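Local coordinates for protein putative transcriptional regulator (Bacillus cytotoxicus NVH 391-98, PDB 3K4H) that probably regulates transcription as a LacI-type DNA-binding protein that responds to a sugar bound in the cleft between its two periplasmic-binding-protein-like lobes, at residues A[134-139]-A[148-153]; A[199-204]-A[224-229]. All blocks are in the same frame, centred on the assembly; numbering follows the deposited sequence.

Contact 1: residues A[134-139]-A[148-153]; sequences IAFIGG and DRLAGM. With GLC (alpha-D-glucopyranose), chain C.
Phe136 sets CG trans to its backbone N (chi1 163°) and Leu150 does likewise (chi1 -173°); the first torsion carries the ring off the strand to the helix, the second swings the leucine branch across it, and the two side chains meet at about a right angle. They belong to a beta-alpha-beta unit of the periplasmic-binding-protein-like fold, in which strand 134-138 leads into helix 144-159 and on to strand 169-171. In the short pieces that touch, strand and helix run almost exactly antiparallel (172°), their axes 9.5 Å apart, as expected when a chain leaves a sheet and doubles back over it.

Leu150 CD1 sits over the middle of one face of the Phe136 ring, 3.8 Å from the ring centroid, a CH-pi contact. Leu150 CB lies over the same ring nearer its far end, 3.8 Å from Phe136 CZ. One helical turn further on, the bent side chain of Met153, a selenomethionine here, reaches across to the strand. Its SE comes in at the edge of the Phe136 ring, near the ring plane, 3.8 Å from Phe136 CB, and also touches Ile134 CG2 at 4.2 Å. No hydrogen bond crosses between the segments; apolar packing joins them. Around this patch Met197 of the neighbouring strand 195-198 and Leu126 of helix 115-128 continue the core.

Arg149 leaves the helix on the strand side, but its straight chain from CG to NE carries the guanidinium off into the sugar pocket. Asn115 holds NH2, and the ring of Phe227 makes a cation-pi contact with the arginine. At the pocket end the glucose O6 lies in the guanidinium plane, at its edge, where it accepts from both Arg149 NH1 (2.8 Å) and Arg149 NH2 (2.9 Å).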
ATOM      1  N   ILE A 134      25.853   2.815   1.608  1.00 45.70           N
ATOM      2  CA  ILE A 134      24.909   2.350   0.603  1.00 44.59           C
ATOM      3  C   ILE A 134      24.432   3.569  -0.181  1.00 44.81           C
ATOM      4  O   ILE A 134      24.019   4.559   0.413  1.00 46.05           O
ATOM      5  CB  ILE A 134      23.734   1.643   1.298  1.00 43.75           C
ATOM      6  CG1 ILE A 134      24.256   0.476   2.155  1.00 43.06           C
ATOM      7  CG2 ILE A 134      22.678   1.190   0.296  1.00 43.55           C
ATOM      8  CD1 ILE A 134      23.318   0.038   3.262  1.00 43.28           C
ATOM      9  N   ALA A 135      24.541   3.501  -1.505  1.00 43.95           N
ATOM     10  CA  ALA A 135      24.153   4.574  -2.408  1.00 44.00           C
ATOM     11  C   ALA A 135      22.912   4.219  -3.212  1.00 44.03           C
ATOM     12  O   ALA A 135      22.586   3.035  -3.410  1.00 43.36           O
ATOM     13  CB  ALA A 135      25.288   4.908  -3.370  1.00 44.32           C
ATOM     14  N   PHE A 136      22.256   5.274  -3.701  1.00 43.89           N
ATOM     15  CA  PHE A 136      20.973   5.202  -4.370  1.00 43.04           C
ATOM     16  C   PHE A 136      21.190   5.910  -5.670  1.00 43.52           C
ATOM     17  O   PHE A 136      21.819   6.978  -5.696  1.00 44.40           O
ATOM     18  CB  PHE A 136      19.964   5.964  -3.518  1.00 42.97           C
ATOM     19  CG  PHE A 136      18.710   6.334  -4.227  1.00 43.73           C
ATOM     20  CD1 PHE A 136      17.569   5.551  -4.086  1.00 42.93           C
ATOM     21  CD2 PHE A 136      18.654   7.480  -5.009  1.00 42.99           C
ATOM     22  CE1 PHE A 136      16.393   5.888  -4.746  1.00 44.47           C
ATOM     23  CE2 PHE A 136      17.493   7.837  -5.687  1.00 44.38           C
ATOM     24  CZ  PHE A 136      16.354   7.050  -5.561  1.00 43.64           C
ATOM     25  N   ILE A 137      20.712   5.315  -6.755  1.00 43.32           N
ATOM     26  CA  ILE A 137      20.761   5.945  -8.059  1.00 43.64           C
ATOM     27  C   ILE A 137      19.396   5.833  -8.692  1.00 44.53           C
ATOM     28  O   ILE A 137      18.907   4.727  -8.915  1.00 43.87           O
ATOM     29  CB  ILE A 137      21.707   5.255  -9.010  1.00 44.08           C
ATOM     30  CG1 ILE A 137      23.083   5.009  -8.369  1.00 49.49           C
ATOM     31  CG2 ILE A 137      21.808   6.045 -10.324  1.00 49.23           C
ATOM     32  CD1 ILE A 137      24.013   4.195  -9.294  1.00 44.80           C
ATOM     33  N   GLY A 138      18.793   6.984  -8.998  1.00 45.72           N
ATOM     34  CA  GLY A 138      17.485   7.003  -9.604  1.00 46.21           C
ATOM     35  C   GLY A 138      17.384   7.843 -10.847  1.00 47.10           C
ATOM     36  O   GLY A 138      18.393   8.375 -11.333  1.00 46.21           O
ATOM     37  N   GLY A 139      16.147   7.933 -11.362  1.00 48.74           N
ATOM     38  CA  GLY A 139      15.796   8.813 -12.465  1.00 50.12           C
ATOM     39  C   GLY A 139      15.405  10.151 -11.880  1.00 52.91           C
ATOM     40  O   GLY A 139      15.940  10.563 -10.825  1.00 53.86           O
ATOM     41  N   ASP A 148       9.678   7.814  -3.630  1.00 51.47           N
ATOM     42  CA  ASP A 148       9.267   6.758  -2.720  1.00 51.64           C
ATOM     43  C   ASP A 148      10.401   5.786  -2.454  1.00 50.55           C
ATOM     44  O   ASP A 148      10.662   5.434  -1.291  1.00 50.04           O
ATOM     45  CB  ASP A 148       8.096   5.961  -3.294  1.00 53.03           C
ATOM     46  CG  ASP A 148       6.763   6.645  -3.114  1.00 60.12           C
ATOM     47  OD1 ASP A 148       5.827   6.271  -3.848  1.00 53.83           O
ATOM     48  OD2 ASP A 148       6.635   7.541  -2.246  1.00 54.45           O
ATOM     49  N   ARG A 149      11.044   5.335  -3.544  1.00 49.34           N
ATOM     50  CA  ARG A 149      12.174   4.412  -3.465  1.00 47.42           C
ATOM     51  C   ARG A 149      13.321   5.032  -2.676  1.00 47.58           C
ATOM     52  O   ARG A 149      13.849   4.394  -1.754  1.00 48.48           O
ATOM     53  CB  ARG A 149      12.584   3.914  -4.841  1.00 45.58           C
ATOM     54  CG  ARG A 149      11.675   2.801  -5.277  1.00 45.23           C
ATOM     55  CD  ARG A 149      11.956   2.274  -6.643  1.00 43.58           C
ATOM     56  NE  ARG A 149      10.813   1.485  -7.088  1.00 45.99           N
ATOM     57  CZ  ARG A 149      10.554   1.141  -8.346  1.00 43.05           C
ATOM     58  NH1 ARG A 149      11.359   1.498  -9.320  1.00 46.51           N
ATOM     59  NH2 ARG A 149       9.471   0.438  -8.633  1.00 46.62           N
ATOM     60  N   LEU A 150      13.651   6.287  -2.971  1.00 46.07           N
ATOM     61  CA  LEU A 150      14.496   7.037  -2.066  1.00 45.60           C
ATOM     62  C   LEU A 150      14.025   6.998  -0.619  1.00 46.40           C
ATOM     63  O   LEU A 150      14.802   6.701   0.274  1.00 46.80           O
ATOM     64  CB  LEU A 150      14.646   8.483  -2.503  1.00 45.05           C
ATOM     65  CG  LEU A 150      15.680   9.214  -1.650  1.00 39.09           C
ATOM     66  CD1 LEU A 150      17.000   8.441  -1.586  1.00 45.01           C
ATOM     67  CD2 LEU A 150      15.920  10.613  -2.165  1.00 44.99           C
ATOM     68  N   ALA A 151      12.753   7.303  -0.387  1.00 47.25           N
ATOM     69  CA  ALA A 151      12.241   7.494   0.976  1.00 46.88           C
ATOM     70  C   ALA A 151      12.393   6.234   1.817  1.00 46.85           C
ATOM     71  O   ALA A 151      12.838   6.303   2.938  1.00 45.70           O
ATOM     72  CB  ALA A 151      10.798   7.958   0.939  1.00 46.64           C
ATOM     73  N   GLY A 152      12.035   5.088   1.248  1.00 48.92           N
ATOM     74  CA  GLY A 152      12.145   3.790   1.913  1.00 50.68           C
ATOM     75  C   GLY A 152      13.558   3.365   2.253  1.00 52.66           C
ATOM     76  O   GLY A 152      13.792   2.824   3.319  1.00 52.45           O
HETATM   77  N   MSE A 153      14.511   3.593   1.358  1.00 55.18           N
HETATM   78  CA  MSE A 153      15.880   3.193   1.651  1.00 58.42           C
HETATM   79  C   MSE A 153      16.489   4.143   2.709  1.00 56.99           C
HETATM   80  O   MSE A 153      17.218   3.717   3.631  1.00 56.88           O
HETATM   81  CB  MSE A 153      16.726   3.158   0.377  1.00 63.05           C
HETATM   82  CG  MSE A 153      17.792   4.233   0.310  1.00 76.37           C
HETATM   83 SE   MSE A 153      19.387   3.627  -0.634  1.00 71.58          SE
HETATM   84  CE  MSE A 153      20.629   4.968   0.044  1.00 76.76           C
TER
HETATM   85  C1  GLC C   1      11.037   2.802 -15.236  0.80 67.14           C
HETATM   86  C2  GLC C   1       9.917   3.627 -15.849  0.80 65.21           C
HETATM   87  C3  GLC C   1       9.022   4.166 -14.755  0.80 67.30           C
HETATM   88  C4  GLC C   1       8.455   2.950 -14.046  0.80 65.06           C
HETATM   89  C5  GLC C   1       9.591   2.230 -13.316  0.80 67.42           C
HETATM   90  C6  GLC C   1       9.070   0.939 -12.658  0.80 65.26           C
HETATM   91  O1  GLC C   1      11.991   3.671 -14.683  0.80 65.50           O
HETATM   92  O2  GLC C   1      10.469   4.707 -16.561  0.80 67.57           O
HETATM   93  O3  GLC C   1       8.027   5.000 -15.315  0.80 65.33           O
HETATM   94  O4  GLC C   1       7.449   3.302 -13.121  0.80 67.28           O
HETATM   95  O5  GLC C   1      10.633   1.900 -14.216  0.80 65.29           O
HETATM   96  O6  GLC C   1       9.800   0.585 -11.505  0.80 67.43           O

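Contact 2: residues A[199-204]-A[224-229]; sequences TDDLIG and IVSFNN. With GLC (alpha-D-glucopyranose), chain C.
Asp201 N reaches the carbonyl of Phe227 across this contact, a weak hydrogen bond of 3.1 Å from Asp201 N to Phe227 O. Just before it, Thr199 O packs on Phe227 CB at 3.4 Å. Here the loop leading into helix 201-213 lies along the C-terminal end of strand 223-227, two elements of another beta-alpha-beta unit of the fold.

Asp200, the N-cap of that helix, is the side chain to follow. Its CB, 4.0 Å from the glucose O1, starts away from the strand. CG stands trans to the backbone N (chi1 -176°), and the turn about CB-CG (chi2 114°) then sends the two oxygens different ways. OD2 turns back to the helix and accepts from Leu202 N at 2.6 Å, with the donor nitrogen almost in line with the C-O bond. OD1 faces the pocket, accepting from the glucose O1 at 2.7 Å and bonding to Asn25 as well. The side chain of Asn228 lies next to the carboxylate, its amide plane turned 73° from it, and borders the same sugar.

One carboxylate thus serves as helix cap and sugar ligand together. The capping bond should fix its rotation, and the N-terminal end of the helix may help to stabilise its negative charge.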
ATOM      1  N   THR A 199      17.182   2.243  -9.111  1.00 48.97           N
ATOM      2  CA  THR A 199      15.720   2.247  -9.182  1.00 49.37           C
ATOM      3  C   THR A 199      15.196   1.702 -10.517  1.00 49.44           C
ATOM      4  O   THR A 199      13.992   1.575 -10.689  1.00 48.68           O
ATOM      5  CB  THR A 199      15.163   3.639  -8.953  1.00 49.54           C
ATOM      6  OG1 THR A 199      15.788   4.545  -9.869  1.00 50.81           O
ATOM      7  CG2 THR A 199      15.442   4.097  -7.532  1.00 49.78           C
ATOM      8  N   ASP A 200      16.112   1.338 -11.425  1.00 50.19           N
ATOM      9  CA  ASP A 200      15.771   0.788 -12.734  1.00 51.65           C
ATOM     10  C   ASP A 200      16.891  -0.105 -13.309  1.00 51.56           C
ATOM     11  O   ASP A 200      18.053   0.296 -13.339  1.00 52.21           O
ATOM     12  CB  ASP A 200      15.493   1.949 -13.694  1.00 53.72           C
ATOM     13  CG  ASP A 200      15.029   1.490 -15.059  1.00 68.34           C
ATOM     14  OD1 ASP A 200      13.865   1.781 -15.368  1.00 55.63           O
ATOM     15  OD2 ASP A 200      15.799   0.851 -15.822  1.00 54.69           O
ATOM     16  N   ASP A 201      16.530  -1.287 -13.810  1.00 51.08           N
ATOM     17  CA  ASP A 201      17.478  -2.222 -14.427  1.00 50.45           C
ATOM     18  C   ASP A 201      18.403  -1.610 -15.473  1.00 50.40           C
ATOM     19  O   ASP A 201      19.556  -2.016 -15.581  1.00 50.73           O
ATOM     20  CB  ASP A 201      16.743  -3.431 -15.009  1.00 50.72           C
ATOM     21  CG  ASP A 201      16.395  -4.469 -13.943  1.00 64.48           C
ATOM     22  OD1 ASP A 201      16.701  -4.225 -12.766  1.00 51.68           O
ATOM     23  OD2 ASP A 201      15.830  -5.537 -14.250  1.00 51.05           O
ATOM     24  N   LEU A 202      17.922  -0.642 -16.249  1.00 50.17           N
ATOM     25  CA  LEU A 202      18.799   0.009 -17.227  1.00 49.48           C
ATOM     26  C   LEU A 202      20.014   0.586 -16.540  1.00 50.46           C
ATOM     27  O   LEU A 202      21.130   0.444 -17.037  1.00 51.38           O
ATOM     28  CB  LEU A 202      18.089   1.100 -18.020  1.00 47.38           C
ATOM     29  CG  LEU A 202      17.299   0.529 -19.197  1.00 64.13           C
ATOM     30  CD1 LEU A 202      16.706   1.652 -20.061  1.00 46.02           C
ATOM     31  CD2 LEU A 202      18.134  -0.491 -20.024  1.00 46.39           C
ATOM     32  N   ILE A 203      19.774   1.227 -15.398  1.00 50.00           N
ATOM     33  CA  ILE A 203      20.806   1.862 -14.607  1.00 49.90           C
ATOM     34  C   ILE A 203      21.660   0.781 -13.944  1.00 49.73           C
ATOM     35  O   ILE A 203      22.861   0.935 -13.814  1.00 49.78           O
ATOM     36  CB  ILE A 203      20.183   2.761 -13.524  1.00 50.04           C
ATOM     37  CG1 ILE A 203      19.142   3.699 -14.153  1.00 55.60           C
ATOM     38  CG2 ILE A 203      21.265   3.551 -12.794  1.00 54.91           C
ATOM     39  CD1 ILE A 203      18.360   4.556 -13.166  1.00 49.48           C
ATOM     40  N   GLY A 204      21.024  -0.312 -13.532  1.00 48.93           N
ATOM     41  CA  GLY A 204      21.717  -1.446 -12.940  1.00 47.33           C
ATOM     42  C   GLY A 204      22.696  -2.006 -13.940  1.00 46.35           C
ATOM     43  O   GLY A 204      23.857  -2.271 -13.619  1.00 46.34           O
ATOM     44  N   ILE A 224      25.060  -4.771  -5.877  1.00 44.16           N
ATOM     45  CA  ILE A 224      24.050  -4.007  -6.592  1.00 44.36           C
ATOM     46  C   ILE A 224      22.701  -4.700  -6.426  1.00 43.81           C
ATOM     47  O   ILE A 224      22.609  -5.898  -6.669  1.00 44.68           O
ATOM     48  CB  ILE A 224      24.321  -4.019  -8.120  1.00 44.99           C
ATOM     49  CG1 ILE A 224      25.705  -3.481  -8.462  1.00 57.75           C
ATOM     50  CG2 ILE A 224      23.242  -3.267  -8.883  1.00 57.70           C
ATOM     51  CD1 ILE A 224      26.103  -3.829  -9.907  1.00 44.96           C
ATOM     52  N   VAL A 225      21.663  -3.961  -6.043  1.00 42.55           N
ATOM     53  CA  VAL A 225      20.299  -4.401  -6.275  1.00 42.35           C
ATOM     54  C   VAL A 225      19.619  -3.351  -7.139  1.00 43.96           C
ATOM     55  O   VAL A 225      19.894  -2.149  -6.968  1.00 45.16           O
ATOM     56  CB  VAL A 225      19.485  -4.539  -4.999  1.00 41.50           C
ATOM     57  CG1 VAL A 225      18.127  -5.118  -5.343  1.00 27.52           C
ATOM     58  CG2 VAL A 225      20.188  -5.442  -4.006  1.00 27.32           C
ATOM     59  N   SER A 226      18.743  -3.764  -8.030  1.00 43.08           N
ATOM     60  CA  SER A 226      18.008  -2.890  -8.905  1.00 42.93           C
ATOM     61  C   SER A 226      16.563  -3.299  -8.960  1.00 43.81           C
ATOM     62  O   SER A 226      16.145  -4.186  -8.304  1.00 44.68           O
ATOM     63  CB  SER A 226      18.590  -2.906 -10.287  1.00 43.32           C
ATOM     64  OG  SER A 226      17.596  -3.205 -11.210  1.00 53.78           O
ATOM     65  N   PHE A 227      15.787  -2.647  -9.781  1.00 43.93           N
ATOM     66  CA  PHE A 227      14.364  -2.847  -9.809  1.00 44.11           C
ATOM     67  C   PHE A 227      13.851  -3.176 -11.174  1.00 45.11           C
ATOM     68  O   PHE A 227      14.389  -2.778 -12.125  1.00 44.97           O
ATOM     69  CB  PHE A 227      13.678  -1.572  -9.426  1.00 43.56           C
ATOM     70  CG  PHE A 227      13.378  -1.450  -8.009  1.00 31.58           C
ATOM     71  CD1 PHE A 227      12.178  -1.774  -7.530  1.00 42.75           C
ATOM     72  CD2 PHE A 227      14.270  -0.932  -7.159  1.00 43.02           C
ATOM     73  CE1 PHE A 227      11.919  -1.635  -6.228  1.00 31.58           C
ATOM     74  CE2 PHE A 227      13.990  -0.808  -5.868  1.00 31.43           C
ATOM     75  CZ  PHE A 227      12.827  -1.155  -5.410  1.00 42.13           C
ATOM     76  N   ASN A 228      12.751  -3.884 -11.228  1.00 45.79           N
ATOM     77  CA  ASN A 228      12.029  -4.227 -12.434  1.00 46.73           C
ATOM     78  C   ASN A 228      12.251  -5.513 -13.194  1.00 49.11           C
ATOM     79  O   ASN A 228      11.440  -5.859 -13.962  1.00 50.36           O
ATOM     80  CB  ASN A 228      12.432  -3.202 -13.460  1.00 46.17           C
ATOM     81  CG  ASN A 228      11.743  -1.895 -13.320  1.00 49.93           C
ATOM     82  OD1 ASN A 228      11.960  -1.016 -14.110  1.00 46.36           O
ATOM     83  ND2 ASN A 228      10.921  -1.754 -12.339  1.00 46.16           N
ATOM     84  N   ASN A 229      13.224  -6.323 -12.908  1.00 49.72           N
ATOM     85  CA  ASN A 229      13.254  -7.593 -13.575  1.00 49.49           C
ATOM     86  C   ASN A 229      13.247  -7.670 -15.073  1.00 49.74           C
ATOM     87  O   ASN A 229      12.586  -8.479 -15.639  1.00 50.21           O
ATOM     88  CB  ASN A 229      12.185  -8.473 -13.031  1.00 49.29           C
ATOM     89  CG  ASN A 229      12.431  -9.888 -13.315  1.00 53.76           C
ATOM     90  OD1 ASN A 229      13.370 -10.237 -13.964  1.00 49.02           O
ATOM     91  ND2 ASN A 229      11.577 -10.716 -12.842  1.00 48.68           N
TER
HETATM   92  C1  GLC C   1      11.037   2.802 -15.236  0.80 67.14           C
HETATM   93  C2  GLC C   1       9.917   3.627 -15.849  0.80 65.21           C
HETATM   94  C3  GLC C   1       9.022   4.166 -14.755  0.80 67.30           C
HETATM   95  C4  GLC C   1       8.455   2.950 -14.046  0.80 65.06           C
HETATM   96  C5  GLC C   1       9.591   2.230 -13.316  0.80 67.42           C
HETATM   97  C6  GLC C   1       9.070   0.939 -12.658  0.80 65.26           C
HETATM   98  O1  GLC C   1      11.991   3.671 -14.683  0.80 65.50           O
HETATM   99  O2  GLC C   1      10.469   4.707 -16.561  0.80 67.57           O
HETATM  100  O3  GLC C   1       8.027   5.000 -15.315  0.80 65.33           O
HETATM  101  O4  GLC C   1       7.449   3.302 -13.121  0.80 67.28           O
HETATM  102  O5  GLC C   1      10.633   1.900 -14.216  0.80 65.29           O
HETATM  103  O6  GLC C   1       9.800   0.585 -11.505  0.80 67.43           O

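Both contacts are buried, and both sit on the same mixed sheet, where strand 195-198 lies between strands 134-138 and 223-227. Contact 1 is mostly apolar, a helix packed on a strand, and turns polar where Arg149 enters the pocket. Contact 2 lies at the C-terminal end of strand 223-227 and the start of a helix, so its contacts are mainly polar: a backbone N-H, a backbone carbonyl and the capping carboxylate of Asp200. They meet directly: Thr199 N approaches Ile137 O at 3.0 Å, a probable hydrogen bond. Both touch the same glucose, which acts as acceptor in contact 1 and as donor in contact 2.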